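Local coordinates for protein spectinomycin phosphotransferase (Legionella pneumophila, PDB 3I1A) that probably transfers a phosphate group from a nucleotide to spectinomycin, a reaction that would confer resistance to this antibiotic, at residues Y292-L296 with E308-Y312. Sequence-based numbering, arbitrary orientation.
Sequences YGQDL and ESFKY
One face of the Y292 ring carries Y312 CD2, which sits 3.4 Å above the plane over the ring centre, while S309 CB lies in the plane at the ring's edge, 3.7 Å from Y292 CD2. The two tyrosines form an edge-to-face pair, with ring centroids 4.5 Å apart and planes inclined at 54°, well short of perpendicular. Y312 presents its CD2–CE2 edge, and its CE2 comes within 3.4 Å of Y292 CE1. With CG anti to the backbone N, the Y312 ring is directed across to Y292, and its hydroxyl hydrogen-bonds D288, one turn before Y292 on the same helix.

S309 stands at the middle of the contact, its CA close to that of Y292. Its OG donates to D295 OD2 over 2.7 Å, meeting the anti side of the carboxylate 18° out of plane. L296 CD2 packs against S309 CB, and L296 CD1 reaches F310 CB at 3.9 Å, the two side chains meeting at about a right angle. Both L296 and F310 also touch helix 169-180, through L170 and F174 and through A173 and F177 respectively, so the apolar flank spans three helices.

The axes of segments 292-296 and 308-312 approach to 8.9 Å at 137°, so helices 274-297 and 303-315 meet here as an inclined antiparallel hairpin. The Y312 and Y292 side chains lie about 11 Å from those of the magnesium-binding N217 and D230 respectively, near the metal site but not in it. A buried carboxylate beside aromatic and aliphatic groups would be costly without hydrogen-bond partners; here D295 OD2 is gripped by two bonds, from S309 and from Q301 NE2 between the helices. Polar pairing thus ties the hairpin, and both donors probably stabilise ionised D295.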
loop_
_atom_site.group_PDB
_atom_site.type_symbol
_atom_site.label_atom_id
_atom_site.label_comp_id
_atom_site.label_asym_id
_atom_site.label_seq_id
_atom_site.Cartn_x
_atom_site.Cartn_y
_atom_site.Cartn_z
ATOM N N TYR A 292 0.313 14.406 -5.595
ATOM C CA TYR A 292 1.605 15.000 -5.932
ATOM C C TYR A 292 1.430 16.318 -6.673
ATOM O O TYR A 292 2.224 17.251 -6.502
ATOM C CB TYR A 292 2.457 13.986 -6.696
ATOM C CG TYR A 292 2.731 12.754 -5.843
ATOM C CD1 TYR A 292 1.821 11.698 -5.791
ATOM C CD2 TYR A 292 3.874 12.667 -5.064
ATOM C CE1 TYR A 292 2.044 10.590 -4.982
ATOM C CE2 TYR A 292 4.113 11.555 -4.248
ATOM C CZ TYR A 292 3.192 10.527 -4.216
ATOM O OH TYR A 292 3.425 9.435 -3.415
ATOM N N GLY A 293 0.372 16.432 -7.470
ATOM C CA GLY A 293 0.140 17.699 -8.143
ATOM C C GLY A 293 -0.112 18.817 -7.132
ATOM O O GLY A 293 0.399 19.949 -7.273
ATOM N N GLN A 294 -0.894 18.531 -6.094
ATOM C CA GLN A 294 -1.159 19.558 -5.094
ATOM C C GLN A 294 0.139 19.959 -4.370
ATOM O O GLN A 294 0.323 21.138 -4.003
ATOM C CB GLN A 294 -2.177 19.079 -4.059
ATOM C CG GLN A 294 -2.630 20.206 -3.125
ATOM C CD GLN A 294 -3.320 21.340 -3.873
ATOM O OE1 GLN A 294 -2.777 22.448 -4.002
ATOM N NE2 GLN A 294 -4.512 21.066 -4.388
ATOM N N ASP A 295 1.029 18.988 -4.159
ATOM C CA ASP A 295 2.296 19.287 -3.497
ATOM C C ASP A 295 3.131 20.253 -4.339
ATOM O O ASP A 295 3.948 21.011 -3.791
ATOM C CB ASP A 295 3.084 17.995 -3.239
ATOM C CG ASP A 295 4.157 18.163 -2.187
ATOM O OD1 ASP A 295 3.915 18.876 -1.179
ATOM O OD2 ASP A 295 5.245 17.563 -2.351
ATOM N N LEU A 296 2.951 20.225 -5.660
ATOM C CA LEU A 296 3.693 21.128 -6.533
ATOM C C LEU A 296 3.009 22.487 -6.687
ATOM O O LEU A 296 3.686 23.496 -6.878
ATOM C CB LEU A 296 3.909 20.508 -7.927
ATOM C CG LEU A 296 5.179 19.667 -8.139
ATOM C CD1 LEU A 296 6.458 20.537 -7.944
ATOM C CD2 LEU A 296 5.162 18.491 -7.187
ATOM N N GLU A 308 10.989 15.779 -5.146
ATOM C CA GLU A 308 10.782 14.323 -5.228
ATOM C C GLU A 308 9.390 14.027 -5.776
ATOM O O GLU A 308 9.220 13.123 -6.605
ATOM C CB GLU A 308 10.951 13.657 -3.860
ATOM C CG GLU A 308 12.361 13.795 -3.294
ATOM C CD GLU A 308 12.562 13.051 -1.979
ATOM O OE1 GLU A 308 11.707 13.167 -1.071
ATOM O OE2 GLU A 308 13.600 12.364 -1.852
ATOM N N SER A 309 8.400 14.786 -5.313
ATOM C CA SER A 309 7.022 14.612 -5.800
ATOM C C SER A 309 6.988 14.856 -7.315
ATOM O O SER A 309 6.332 14.124 -8.041
ATOM C CB SER A 309 6.081 15.603 -5.130
ATOM O OG SER A 309 5.992 15.361 -3.740
ATOM N N PHE A 310 7.725 15.867 -7.784
ATOM C CA PHE A 310 7.752 16.207 -9.209
ATOM C C PHE A 310 8.358 15.071 -10.035
ATOM O O PHE A 310 7.830 14.721 -11.077
ATOM C CB PHE A 310 8.518 17.533 -9.390
ATOM C CG PHE A 310 8.437 18.127 -10.782
ATOM C CD1 PHE A 310 7.337 17.906 -11.607
ATOM C CD2 PHE A 310 9.446 18.975 -11.233
ATOM C CE1 PHE A 310 7.247 18.526 -12.858
ATOM C CE2 PHE A 310 9.363 19.599 -12.492
ATOM C CZ PHE A 310 8.265 19.374 -13.299
ATOM N N LYS A 311 9.448 14.474 -9.556
ATOM C CA LYS A 311 10.066 13.363 -10.251
ATOM C C LYS A 311 9.085 12.187 -10.307
ATOM O O LYS A 311 8.936 11.538 -11.350
ATOM C CB LYS A 311 11.376 12.973 -9.535
ATOM C CG LYS A 311 12.424 14.087 -9.632
ATOM C CD LYS A 311 13.803 13.647 -9.151
ATOM C CE LYS A 311 14.815 14.782 -9.303
ATOM N NZ LYS A 311 16.206 14.329 -8.965
ATOM N N TYR A 312 8.400 11.930 -9.195
ATOM C CA TYR A 312 7.434 10.832 -9.154
ATOM C C TYR A 312 6.321 11.092 -10.163
ATOM O O TYR A 312 5.949 10.213 -10.948
ATOM C CB TYR A 312 6.818 10.689 -7.769
ATOM C CG TYR A 312 5.805 9.563 -7.720
ATOM C CD1 TYR A 312 6.184 8.241 -7.988
ATOM C CD2 TYR A 312 4.466 9.817 -7.437
ATOM C CE1 TYR A 312 5.239 7.204 -7.973
ATOM C CE2 TYR A 312 3.520 8.791 -7.418
ATOM C CZ TYR A 312 3.912 7.493 -7.683
ATOM O OH TYR A 312 2.977 6.477 -7.625
#